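Local coordinates for cobalamin biosynthesis protein CobN (Mycobacterium tuberculosis, PDB 7C6O) that probably inserts cobalt into the corrin ring during cobalamin biosynthesis, as the large, catalytic subunit of an ATP-dependent cobaltochelatase, at residues W64-P67 with S68-S71; G645-P648 with A649-Q653; A766-A769 with T770-P774; D966-A969 with E970-Y973; M1143-T1146 with V1147-F1151. One frame throughout, in Å; residues are numbered along the deposited sequence.

How the contacts relate
The five contacts are all local, and each joins neighbouring residues of one continuous run. They lie far apart: the nearest pair, contacts 3 and 5, has about 25 Å between closest atoms. Contact 5 is buried in the middle of helix 1136-1157 and rests on regular backbone bonds and apolar packing, with a salt bridge from Asp1148 to a neighbouring helix. Contact 2 is the first turn of helix 647-660 and is partly buried. Contact 3 closes helix 750-769 at the surface. Contacts 1 and 4 are loops that lead into helices 72-79 and 973-985. In both, an asparagine side chain organises the turn: across the contact it accepts in contact 1 and donates in contact 4.

Contact 1. Residues W64-P67 with S68-S71; sequences WANP and SRLS
Asn66 OD1 is gripped by two donors of Ser68. Ser68 OG donates to Asn66 OD1 at 2.8 Å, and Ser68 N donates to the same OD1 at 3.0 Å. Both come from the same face of the amide plane. The OG stands well above that plane, while the N is tilted only 23° from it. Ser68 OG sits between its own backbone N and carbonyl carbon (chi1 69°), which lets both donors converge on one oxygen. With its side-chain oxygen bound to the backbone N two residues on, Asn66 forms an Asx turn. A backbone bond from Arg69 N to Asn66 O (2.9 Å) closes the turn. This turn carries the chain from strand 62-65, at one edge of a parallel four-stranded sheet, towards helix 72-79. Arg69 bends at chi3, and its guanidinium lies over Asn66 CB, which is 3.5 Å from NH2. The amide and guanidinium planes are 56° apart. Their polar ends share a partner: Asp49 forms a salt bridge with Arg69 NH1 and accepts a hydrogen bond from Asn66 ND2. A water takes the N-H of Asn66 at 2.8 Å and a weak bond from Arg69 NH2. Beside the turn the packing is apolar: Leu70 CD1 meets Ala65 CB of the strand at 3.7 Å. Leu45 of strand 42-46 and Leu78 of helix 72-79 touch both of these side chains.

Contact 2. Residues G645-P648 with A649-Q653; sequences GKLP and AIRQQ
Lys646 O accepts from Ala649 N at 3.0 Å. A weak bond from Ile650 N to Lys646 O, at 3.5 Å, adds a second donor. Ala649 N also has a second acceptor, a water at 2.9 Å that donates in turn to Gly645 O. The next two carbonyls have regular partners. Leu647 O receives Arg651 N at 2.9 Å, and Pro648 O receives Gln652 N at 3.0 Å. Pro648 has no N-H, but in the first turn little is lost, since no earlier helical carbonyl waits for one. The side chain of Arg651 runs extended from CG to NE, past Leu647 O. This lays its guanidinium against Leu647: CB lies 3.5 Å above one face, towards the rim, and CD1 touches NH2 at 3.5 Å. The Pro648 ring runs alongside, its CD 3.8 Å from Arg651 NH1. The charge itself is met by helix 675-694, where Asp679 bridges to NE and Glu675 to NH1. Ile650 CG2 completes the apolar packing against Leu647 CD2. The mixed i to i+3 and i to i+4 bonding from Lys646 O, with a proline two residues on, is typical of the first turn of an alpha helix.

Contact 3. Residues A766-A769 with T770-P774; sequences ALQA and TGWDP
A Schellman motif ends helix 750-769, with Gly771 as its C-prime residue at positive phi. Its two defining bonds run from Trp772 N to Leu767 O, at 3.0 Å, and from Gly771 N to Gln768 O, also 3.0 Å. Leu767 O has two further donors, both from Thr770. Thr770 OG1 donates to Leu767 O at 2.8 Å, tilted 20° from the carbonyl plane, and the backbone N reaches the oxygen from well above that plane. Thr770 OG1 also accepts the N-H of Asp773 at 3.1 Å, which makes an ST motif. Its chi1 of 74° turns OG1 back over the helix end, where it can serve both. The indole of Trp772 folds over the last turn. Gln768 CB makes a CH-pi contact with its six-membered ring, 3.9 Å from the centroid and 28° off the normal. Leu767 meets the indole at its edge, CD2 lying 3.6 Å from CE3. The amide end of Gln768 continues to helix 710-722, where NE2 donates to Glu713 and to Gly710 O. Beyond the turn, Asp773 OD1 bonds to Ser775 as the chain enters helix 776-780. Three donors on one carbonyl leave the helix end well supplied with hydrogen bonds. The hydroxyl, acting as donor and acceptor at once, ties the end of the helix to the turn that follows, and the indole gives that polar turn an apolar flank.

Contact 4. Residues D966-A969 with E970-Y973; sequences DEAA and EDNY
Glu967 and Asn972 make the close part of a turn that leads into helix 973-985, with Asn972 as the N-cap. Asn972 ND2 donates to Glu967 OE1 at 2.8 Å. The bond is bent, with an N-H...O angle of 133°, and the nitrogen comes from above the carboxylate plane. The carboxylate and amide planes stand 60° apart. Asn972 CG lies anti to the backbone N (chi1 -171°), which carries the amide back to Glu967. Each end of this pair has further partners. Arg933 forms a salt bridge with Glu967 OE1, ND2 also donates to Val962 O at the end of helix 949-963, and OD1 caps the new helix by accepting from Arg975 N. The buried amide thus has both its nitrogen and its oxygen satisfied. A water links the carbonyls on this side, donating to both Glu967 O and Asn972 O. Two backbone bonds close the turn: Asp971 N to Ala968 O at 3.0 Å, and Asn972 N to Ala969 O at 3.3 Å. The side of Ala968, Ala969 and Glu970 is looser and exposed. There Ala968 CB merely approaches Asp971 OD2 at 3.9 Å. A second water bridges the open side, donating to Asp971 OD2 at 2.6 Å and accepting from Ala968 N. The Tyr973 ring turns an edge to the turn, with Ala969 O near the ring plane and 3.4 Å from CD1.

Contact 5. Residues M1143-T1146 with V1147-F1151; sequences MAAT and VDYLF
Residues 1143-1146 and 1147-1151 are consecutive turns of helix 1136-1157, and their backbone is regular alpha helix. Four i to i+4 bonds join them. Val1147 N donates to Met1143 O at 3.2 Å and Asp1148 N to Ala1144 O at 3.1 Å. Tyr1149 N meets Ala1145 O, and Leu1150 N meets Thr1146 O, both at 2.9 Å. The last of these is nearly straight, with an N-H...O angle of 169°. The side chains follow the same spacing. The Tyr1149 ring lies back along the helix, its CG beside the backbone N (chi1 -56°). One face of the ring therefore rests on Ala1145 O, which sits 3.1 Å above the plane, towards the rim. Ala1145 CB touches the same ring at CE2, 3.6 Å away. Thr1146 and Leu1150 run side by side and point the same way, with CG2 of the threonine 4.0 Å from CD1 of the leucine. The threonine hydroxyl turns elsewhere, to Glu1142 O and Arg1122. A water donates to Ala1144 O at 2.8 Å and weakly to Asp1148 OD1, which also forms a salt bridge with Arg1196 of helix 1187-1203. Other helices pack around this one: Met1143 touches helix 1126-1132, and Val1147 touches helix 1162-1174. The backbone polar groups are thus paired within the helix, while the Thr1146 hydroxyl and the Asp1148 carboxylate find partners of their own. The small alanines are consistent with the close approach of helix 1187-1203 at Ala1144 and of the tyrosine ring at Ala1145. The Asp1148 carboxylate is probably kept ionised by its arginine.

Contact 1. Residues W64-P67 with S68-S71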
loop_
_atom_site.group_PDB
_atom_site.type_symbol
_atom_site.label_atom_id
_atom_site.label_comp_id
_atom_site.label_asym_id
_atom_site.label_seq_id
_atom_site.Cartn_x
_atom_site.Cartn_y
_atom_site.Cartn_z
ATOM N N TRP A 64 28.095 5.523 36.869
ATOM C CA TRP A 64 27.814 6.295 35.667
ATOM C C TRP A 64 26.517 7.074 35.808
ATOM O O TRP A 64 25.595 6.668 36.521
ATOM C CB TRP A 64 27.736 5.399 34.430
ATOM C CG TRP A 64 26.842 4.221 34.610
ATOM C CD1 TRP A 64 25.483 4.197 34.494
ATOM C CD2 TRP A 64 27.243 2.887 34.936
ATOM N NE1 TRP A 64 25.013 2.928 34.729
ATOM C CE2 TRP A 64 26.074 2.105 35.004
ATOM C CE3 TRP A 64 28.478 2.277 35.178
ATOM C CZ2 TRP A 64 26.101 0.744 35.304
ATOM C CZ3 TRP A 64 28.504 0.926 35.476
ATOM C CH2 TRP A 64 27.322 0.175 35.537
ATOM N N ALA A 65 26.462 8.201 35.103
ATOM C CA ALA A 65 25.259 9.013 35.016
ATOM C C ALA A 65 25.411 9.964 33.841
ATOM O O ALA A 65 26.526 10.362 33.488
ATOM C CB ALA A 65 25.003 9.797 36.307
ATOM N N ASN A 66 24.279 10.315 33.238
ATOM C CA ASN A 66 24.261 11.295 32.163
ATOM C C ASN A 66 23.985 12.673 32.750
ATOM O O ASN A 66 22.933 12.866 33.374
ATOM C CB ASN A 66 23.202 10.940 31.134
ATOM C CG ASN A 66 23.335 11.746 29.858
ATOM O OD1 ASN A 66 23.560 12.956 29.894
ATOM N ND2 ASN A 66 23.203 11.074 28.719
ATOM N N PRO A 67 24.885 13.647 32.583
ATOM C CA PRO A 67 24.658 14.974 33.181
ATOM C C PRO A 67 23.370 15.645 32.734
ATOM O O PRO A 67 22.864 16.511 33.458
ATOM C CB PRO A 67 25.888 15.776 32.731
ATOM C CG PRO A 67 26.928 14.751 32.450
ATOM C CD PRO A 67 26.196 13.555 31.921
ATOM N N SER A 68 22.821 15.283 31.575
ATOM C CA SER A 68 21.565 15.874 31.132
ATOM C C SER A 68 20.353 15.292 31.849
ATOM O O SER A 68 19.244 15.807 31.671
ATOM C CB SER A 68 21.399 15.701 29.620
ATOM O OG SER A 68 21.177 14.345 29.277
ATOM N N ARG A 69 20.533 14.242 32.649
ATOM C CA ARG A 69 19.465 13.626 33.428
ATOM C C ARG A 69 19.866 13.524 34.890
ATOM O O ARG A 69 19.623 12.508 35.548
ATOM C CB ARG A 69 19.113 12.240 32.889
ATOM C CG ARG A 69 18.887 12.162 31.391
ATOM C CD ARG A 69 18.418 10.767 30.998
ATOM N NE ARG A 69 19.394 9.735 31.340
ATOM C CZ ARG A 69 20.163 9.109 30.455
ATOM N NH1 ARG A 69 20.066 9.407 29.166
ATOM N NH2 ARG A 69 21.024 8.183 30.854
ATOM N N LEU A 70 20.484 14.572 35.429
ATOM C CA LEU A 70 21.122 14.503 36.739
ATOM C C LEU A 70 20.737 15.720 37.565
ATOM O O LEU A 70 20.975 16.858 37.147
ATOM C CB LEU A 70 22.644 14.419 36.589
ATOM C CG LEU A 70 23.453 13.906 37.779
ATOM C CD1 LEU A 70 23.087 12.463 38.083
ATOM C CD2 LEU A 70 24.944 14.037 37.497
ATOM N N SER A 71 20.155 15.482 38.738
ATOM C CA SER A 71 19.877 16.560 39.673
ATOM C C SER A 71 21.121 16.871 40.501
ATOM O O SER A 71 22.076 16.092 40.549
ATOM C CB SER A 71 18.713 16.194 40.595
ATOM O OG SER A 71 19.063 15.128 41.462
HETATM O O HOH W 1 21.874 9.146 34.047
HETATM O O HOH W 2 22.931 18.503 36.253
#

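Contact 2. Residues G645-P648 with A649-Q653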
loop_
_atom_site.group_PDB
_atom_site.type_symbol
_atom_site.label_atom_id
_atom_site.label_comp_id
_atom_site.label_asym_id
_atom_site.label_seq_id
_atom_site.Cartn_x
_atom_site.Cartn_y
_atom_site.Cartn_z
ATOM N N GLY A 645 -33.343 30.054 -38.542
ATOM C CA GLY A 645 -34.759 29.739 -38.505
ATOM C C GLY A 645 -35.059 28.256 -38.505
ATOM O O GLY A 645 -36.129 27.850 -38.043
ATOM N N LYS A 646 -34.137 27.439 -39.016
ATOM C CA LYS A 646 -34.290 25.990 -39.036
ATOM C C LYS A 646 -33.881 25.337 -37.719
ATOM O O LYS A 646 -34.094 24.132 -37.546
ATOM C CB LYS A 646 -33.479 25.417 -40.211
ATOM C CG LYS A 646 -33.569 23.908 -40.416
ATOM C CD LYS A 646 -33.541 23.532 -41.888
ATOM C CE LYS A 646 -34.954 23.404 -42.437
ATOM N NZ LYS A 646 -35.739 22.378 -41.691
ATOM N N LEU A 647 -33.330 26.107 -36.781
ATOM C CA LEU A 647 -32.910 25.546 -35.498
ATOM C C LEU A 647 -33.996 24.755 -34.775
ATOM O O LEU A 647 -33.667 23.696 -34.215
ATOM C CB LEU A 647 -32.373 26.666 -34.592
ATOM C CG LEU A 647 -30.926 27.103 -34.829
ATOM C CD1 LEU A 647 -30.529 28.207 -33.859
ATOM C CD2 LEU A 647 -29.981 25.916 -34.707
ATOM N N PRO A 648 -35.269 25.178 -34.731
ATOM C CA PRO A 648 -36.275 24.336 -34.056
ATOM C C PRO A 648 -36.371 22.923 -34.610
ATOM O O PRO A 648 -36.595 21.980 -33.841
ATOM C CB PRO A 648 -37.576 25.121 -34.266
ATOM C CG PRO A 648 -37.135 26.530 -34.340
ATOM C CD PRO A 648 -35.823 26.503 -35.072
ATOM N N ALA A 649 -36.198 22.745 -35.922
ATOM C CA ALA A 649 -36.322 21.414 -36.509
ATOM C C ALA A 649 -35.189 20.500 -36.054
ATOM O O ALA A 649 -35.424 19.345 -35.681
ATOM C CB ALA A 649 -36.355 21.513 -38.033
ATOM N N ILE A 650 -33.950 20.997 -36.082
ATOM C CA ILE A 650 -32.831 20.165 -35.653
ATOM C C ILE A 650 -32.848 19.984 -34.140
ATOM O O ILE A 650 -32.423 18.939 -33.629
ATOM C CB ILE A 650 -31.497 20.754 -36.156
ATOM C CG1 ILE A 650 -30.332 19.817 -35.826
ATOM C CG2 ILE A 650 -31.254 22.138 -35.578
ATOM C CD1 ILE A 650 -30.449 18.449 -36.470
ATOM N N ARG A 651 -33.353 20.977 -33.398
ATOM C CA ARG A 651 -33.529 20.806 -31.958
ATOM C C ARG A 651 -34.486 19.658 -31.656
ATOM O O ARG A 651 -34.254 18.877 -30.725
ATOM C CB ARG A 651 -34.044 22.098 -31.321
ATOM C CG ARG A 651 -33.051 23.254 -31.259
ATOM C CD ARG A 651 -33.659 24.419 -30.479
ATOM N NE ARG A 651 -32.831 25.624 -30.491
ATOM C CZ ARG A 651 -33.212 26.789 -31.008
ATOM N NH1 ARG A 651 -34.413 26.916 -31.554
ATOM N NH2 ARG A 651 -32.392 27.832 -30.972
ATOM N N GLN A 652 -35.569 19.543 -32.430
ATOM C CA GLN A 652 -36.514 18.451 -32.223
ATOM C C GLN A 652 -35.868 17.101 -32.508
ATOM O O GLN A 652 -36.102 16.130 -31.779
ATOM C CB GLN A 652 -37.753 18.642 -33.101
ATOM C CG GLN A 652 -38.661 19.784 -32.673
ATOM C CD GLN A 652 -39.899 19.906 -33.543
ATOM O OE1 GLN A 652 -40.121 19.101 -34.447
ATOM N NE2 GLN A 652 -40.713 20.922 -33.274
ATOM N N GLN A 653 -35.064 17.018 -33.573
ATOM C CA GLN A 653 -34.344 15.780 -33.863
ATOM C C GLN A 653 -33.431 15.390 -32.710
ATOM O O GLN A 653 -33.355 14.213 -32.336
ATOM C CB GLN A 653 -33.521 15.925 -35.141
ATOM C CG GLN A 653 -34.319 15.991 -36.426
ATOM C CD GLN A 653 -33.416 16.016 -37.646
ATOM O OE1 GLN A 653 -32.622 15.101 -37.864
ATOM N NE2 GLN A 653 -33.520 17.078 -38.438
HETATM O O HOH W 3 -37.202 24.779 -37.727
#

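Contact 3. Residues A766-A769 with T770-P774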
loop_
_atom_site.group_PDB
_atom_site.type_symbol
_atom_site.label_atom_id
_atom_site.label_comp_id
_atom_site.label_asym_id
_atom_site.label_seq_id
_atom_site.Cartn_x
_atom_site.Cartn_y
_atom_site.Cartn_z
ATOM N N ALA A 766 3.871 8.715 -36.531
ATOM C CA ALA A 766 5.040 8.977 -37.363
ATOM C C ALA A 766 6.328 8.698 -36.599
ATOM O O ALA A 766 7.271 8.120 -37.153
ATOM C CB ALA A 766 5.013 10.417 -37.871
ATOM N N LEU A 767 6.385 9.101 -35.327
ATOM C CA LEU A 767 7.555 8.805 -34.507
ATOM C C LEU A 767 7.743 7.302 -34.347
ATOM O O LEU A 767 8.872 6.798 -34.397
ATOM C CB LEU A 767 7.424 9.477 -33.141
ATOM C CG LEU A 767 8.599 9.288 -32.179
ATOM C CD1 LEU A 767 9.863 9.899 -32.767
ATOM C CD2 LEU A 767 8.287 9.893 -30.819
ATOM N N GLN A 768 6.643 6.570 -34.154
ATOM C CA GLN A 768 6.722 5.116 -34.076
ATOM C C GLN A 768 7.275 4.526 -35.367
ATOM O O GLN A 768 8.048 3.560 -35.338
ATOM C CB GLN A 768 5.340 4.538 -33.772
ATOM C CG GLN A 768 5.311 3.028 -33.646
ATOM C CD GLN A 768 3.913 2.498 -33.404
ATOM O OE1 GLN A 768 2.976 2.834 -34.131
ATOM N NE2 GLN A 768 3.762 1.671 -32.376
ATOM N N ALA A 769 6.898 5.102 -36.512
ATOM C CA ALA A 769 7.349 4.587 -37.801
ATOM C C ALA A 769 8.851 4.736 -38.001
ATOM O O ALA A 769 9.427 4.010 -38.816
ATOM C CB ALA A 769 6.599 5.285 -38.937
ATOM N N THR A 770 9.495 5.658 -37.288
ATOM C CA THR A 770 10.941 5.817 -37.351
ATOM C C THR A 770 11.674 4.918 -36.365
ATOM O O THR A 770 12.894 5.041 -36.222
ATOM C CB THR A 770 11.335 7.272 -37.084
ATOM O OG1 THR A 770 11.182 7.558 -35.686
ATOM C CG2 THR A 770 10.463 8.221 -37.891
ATOM N N GLY A 771 10.963 4.024 -35.684
ATOM C CA GLY A 771 11.576 3.274 -34.607
ATOM C C GLY A 771 11.800 4.099 -33.363
ATOM O O GLY A 771 12.764 3.855 -32.631
ATOM N N TRP A 772 10.935 5.085 -33.114
ATOM C CA TRP A 772 11.039 5.964 -31.948
ATOM C C TRP A 772 12.395 6.669 -31.900
ATOM O O TRP A 772 13.035 6.763 -30.850
ATOM C CB TRP A 772 10.771 5.193 -30.654
ATOM C CG TRP A 772 9.449 4.484 -30.662
ATOM C CD1 TRP A 772 9.231 3.158 -30.904
ATOM C CD2 TRP A 772 8.160 5.065 -30.429
ATOM N NE1 TRP A 772 7.888 2.876 -30.826
ATOM C CE2 TRP A 772 7.209 4.031 -30.538
ATOM C CE3 TRP A 772 7.719 6.360 -30.133
ATOM C CZ2 TRP A 772 5.845 4.250 -30.360
ATOM C CZ3 TRP A 772 6.364 6.575 -29.957
ATOM C CH2 TRP A 772 5.443 5.526 -30.073
ATOM N N ASP A 773 12.829 7.173 -33.048
ATOM C CA ASP A 773 14.096 7.887 -33.144
ATOM C C ASP A 773 13.964 9.259 -32.492
ATOM O O ASP A 773 13.145 10.070 -32.945
ATOM C CB ASP A 773 14.503 8.024 -34.609
ATOM C CG ASP A 773 15.957 8.429 -34.785
ATOM O OD1 ASP A 773 16.512 9.107 -33.894
ATOM O OD2 ASP A 773 16.548 8.069 -35.826
ATOM N N PRO A 774 14.738 9.564 -31.445
ATOM C CA PRO A 774 14.601 10.878 -30.795
ATOM C C PRO A 774 14.907 12.045 -31.715
ATOM O O PRO A 774 14.281 13.105 -31.584
ATOM C CB PRO A 774 15.608 10.803 -29.636
ATOM C CG PRO A 774 15.858 9.344 -29.428
ATOM C CD PRO A 774 15.740 8.716 -30.780
#

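Contact 4. Residues D966-A969 with E970-Y973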
loop_
_atom_site.group_PDB
_atom_site.type_symbol
_atom_site.label_atom_id
_atom_site.label_comp_id
_atom_site.label_asym_id
_atom_site.label_seq_id
_atom_site.Cartn_x
_atom_site.Cartn_y
_atom_site.Cartn_z
ATOM N N ASP A 966 -12.557 29.873 18.871
ATOM C CA ASP A 966 -13.753 30.609 19.282
ATOM C C ASP A 966 -14.305 31.337 18.062
ATOM O O ASP A 966 -13.949 32.482 17.774
ATOM C CB ASP A 966 -13.435 31.573 20.417
ATOM C CG ASP A 966 -14.669 31.973 21.206
ATOM O OD1 ASP A 966 -15.794 31.787 20.695
ATOM O OD2 ASP A 966 -14.515 32.473 22.340
ATOM N N GLU A 967 -15.186 30.657 17.332
ATOM C CA GLU A 967 -15.788 31.193 16.122
ATOM C C GLU A 967 -17.289 30.943 16.144
ATOM O O GLU A 967 -17.782 30.032 16.815
ATOM C CB GLU A 967 -15.164 30.570 14.862
ATOM C CG GLU A 967 -13.688 30.909 14.676
ATOM C CD GLU A 967 -13.008 30.042 13.630
ATOM O OE1 GLU A 967 -13.604 29.023 13.214
ATOM O OE2 GLU A 967 -11.873 30.380 13.227
ATOM N N ALA A 968 -18.016 31.773 15.400
ATOM C CA ALA A 968 -19.462 31.648 15.331
ATOM C C ALA A 968 -19.858 30.377 14.585
ATOM O O ALA A 968 -19.102 29.835 13.773
ATOM C CB ALA A 968 -20.075 32.871 14.649
ATOM N N ALA A 969 -21.073 29.902 14.878
ATOM C CA ALA A 969 -21.564 28.682 14.245
ATOM C C ALA A 969 -21.638 28.834 12.731
ATOM O O ALA A 969 -21.330 27.893 11.990
ATOM C CB ALA A 969 -22.931 28.309 14.817
ATOM N N GLU A 970 -22.036 30.017 12.252
ATOM C CA GLU A 970 -22.116 30.247 10.814
ATOM C C GLU A 970 -20.748 30.239 10.145
ATOM O O GLU A 970 -20.679 30.139 8.916
ATOM C CB GLU A 970 -22.824 31.572 10.523
ATOM C CG GLU A 970 -24.337 31.495 10.597
ATOM C CD GLU A 970 -25.013 32.541 9.730
ATOM O OE1 GLU A 970 -24.317 33.465 9.259
ATOM O OE2 GLU A 970 -26.239 32.433 9.512
ATOM N N ASP A 971 -19.667 30.345 10.916
ATOM C CA ASP A 971 -18.317 30.325 10.370
ATOM C C ASP A 971 -17.604 28.994 10.574
ATOM O O ASP A 971 -16.559 28.773 9.955
ATOM C CB ASP A 971 -17.464 31.435 11.003
ATOM C CG ASP A 971 -17.990 32.825 10.700
ATOM O OD1 ASP A 971 -18.574 33.023 9.614
ATOM O OD2 ASP A 971 -17.809 33.721 11.553
ATOM N N ASN A 972 -18.136 28.109 11.419
ATOM C CA ASN A 972 -17.386 26.927 11.849
ATOM C C ASN A 972 -18.396 25.823 12.173
ATOM O O ASN A 972 -18.893 25.732 13.297
ATOM C CB ASN A 972 -16.507 27.259 13.047
ATOM C CG ASN A 972 -15.545 26.140 13.403
ATOM O OD1 ASN A 972 -15.786 24.971 13.103
ATOM N ND2 ASN A 972 -14.449 26.498 14.060
ATOM N N TYR A 973 -18.677 24.980 11.176
ATOM C CA TYR A 973 -19.619 23.887 11.388
ATOM C C TYR A 973 -19.023 22.802 12.276
ATOM O O TYR A 973 -19.766 22.075 12.948
ATOM C CB TYR A 973 -20.058 23.289 10.049
ATOM C CG TYR A 973 -20.755 24.265 9.118
ATOM C CD1 TYR A 973 -21.282 25.461 9.591
ATOM C CD2 TYR A 973 -20.893 23.981 7.765
ATOM C CE1 TYR A 973 -21.917 26.351 8.742
ATOM C CE2 TYR A 973 -21.527 24.863 6.908
ATOM C CZ TYR A 973 -22.037 26.046 7.401
ATOM O OH TYR A 973 -22.669 26.924 6.551
HETATM O O HOH W 4 -19.002 27.254 15.700
HETATM O O HOH W 5 -16.417 33.789 13.720
#

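Contact 5. Residues M1143-T1146 with V1147-F1151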
loop_
_atom_site.group_PDB
_atom_site.type_symbol
_atom_site.label_atom_id
_atom_site.label_comp_id
_atom_site.label_asym_id
_atom_site.label_seq_id
_atom_site.Cartn_x
_atom_site.Cartn_y
_atom_site.Cartn_z
ATOM N N MET A 1143 -16.333 -9.042 -17.127
ATOM C CA MET A 1143 -17.718 -8.687 -17.416
ATOM C C MET A 1143 -18.627 -9.062 -16.253
ATOM O O MET A 1143 -19.486 -8.271 -15.842
ATOM C CB MET A 1143 -18.185 -9.367 -18.704
ATOM C CG MET A 1143 -17.495 -8.865 -19.961
ATOM S SD MET A 1143 -18.083 -9.738 -21.429
ATOM C CE MET A 1143 -17.084 -8.990 -22.706
ATOM N N ALA A 1144 -18.441 -10.263 -15.698
ATOM C CA ALA A 1144 -19.281 -10.708 -14.591
ATOM C C ALA A 1144 -19.048 -9.870 -13.342
ATOM O O ALA A 1144 -19.995 -9.572 -12.606
ATOM C CB ALA A 1144 -19.025 -12.186 -14.296
ATOM N N ALA A 1145 -17.794 -9.497 -13.076
ATOM C CA ALA A 1145 -17.513 -8.657 -11.917
ATOM C C ALA A 1145 -18.188 -7.301 -12.051
ATOM O O ALA A 1145 -18.699 -6.753 -11.067
ATOM C CB ALA A 1145 -16.004 -8.489 -11.736
ATOM N N THR A 1146 -18.206 -6.749 -13.270
ATOM C CA THR A 1146 -18.872 -5.472 -13.500
ATOM C C THR A 1146 -20.350 -5.547 -13.136
ATOM O O THR A 1146 -20.894 -4.616 -12.533
ATOM C CB THR A 1146 -18.693 -5.044 -14.959
ATOM O OG1 THR A 1146 -17.301 -4.828 -15.228
ATOM C CG2 THR A 1146 -19.462 -3.759 -15.247
ATOM N N VAL A 1147 -21.013 -6.655 -13.479
ATOM C CA VAL A 1147 -22.414 -6.818 -13.094
ATOM C C VAL A 1147 -22.551 -6.816 -11.576
ATOM O O VAL A 1147 -23.451 -6.174 -11.020
ATOM C CB VAL A 1147 -22.999 -8.100 -13.715
ATOM C CG1 VAL A 1147 -24.415 -8.329 -13.214
ATOM C CG2 VAL A 1147 -22.980 -8.012 -15.237
ATOM N N ASP A 1148 -21.654 -7.522 -10.884
ATOM C CA ASP A 1148 -21.728 -7.597 -9.427
ATOM C C ASP A 1148 -21.493 -6.236 -8.783
ATOM O O ASP A 1148 -22.154 -5.887 -7.798
ATOM C CB ASP A 1148 -20.709 -8.609 -8.898
ATOM C CG ASP A 1148 -21.171 -10.050 -9.047
ATOM O OD1 ASP A 1148 -22.366 -10.280 -9.327
ATOM O OD2 ASP A 1148 -20.328 -10.957 -8.881
ATOM N N TYR A 1149 -20.552 -5.455 -9.318
ATOM C CA TYR A 1149 -20.207 -4.189 -8.683
ATOM C C TYR A 1149 -21.244 -3.116 -8.984
ATOM O O TYR A 1149 -21.538 -2.279 -8.125
ATOM C CB TYR A 1149 -18.808 -3.747 -9.119
ATOM C CG TYR A 1149 -17.742 -4.788 -8.830
ATOM C CD1 TYR A 1149 -17.917 -5.728 -7.819
ATOM C CD2 TYR A 1149 -16.570 -4.841 -9.577
ATOM C CE1 TYR A 1149 -16.957 -6.687 -7.557
ATOM C CE2 TYR A 1149 -15.600 -5.799 -9.318
ATOM C CZ TYR A 1149 -15.801 -6.717 -8.309
ATOM O OH TYR A 1149 -14.843 -7.672 -8.046
ATOM N N LEU A 1150 -21.816 -3.129 -10.191
ATOM C CA LEU A 1150 -22.974 -2.284 -10.454
ATOM C C LEU A 1150 -24.130 -2.646 -9.529
ATOM O O LEU A 1150 -24.801 -1.760 -8.988
ATOM C CB LEU A 1150 -23.398 -2.408 -11.918
ATOM C CG LEU A 1150 -22.491 -1.724 -12.940
ATOM C CD1 LEU A 1150 -22.986 -2.001 -14.353
ATOM C CD2 LEU A 1150 -22.419 -0.224 -12.679
ATOM N N PHE A 1151 -24.368 -3.945 -9.332
ATOM C CA PHE A 1151 -25.388 -4.386 -8.386
ATOM C C PHE A 1151 -25.082 -3.881 -6.980
ATOM O O PHE A 1151 -25.973 -3.387 -6.279
ATOM C CB PHE A 1151 -25.486 -5.914 -8.403
ATOM C CG PHE A 1151 -26.451 -6.481 -7.389
ATOM C CD1 PHE A 1151 -27.786 -6.668 -7.712
ATOM C CD2 PHE A 1151 -26.019 -6.837 -6.118
ATOM C CE1 PHE A 1151 -28.674 -7.192 -6.787
ATOM C CE2 PHE A 1151 -26.902 -7.359 -5.188
ATOM C CZ PHE A 1151 -28.232 -7.538 -5.524
HETATM O O HOH W 6 -22.115 -11.376 -12.042
#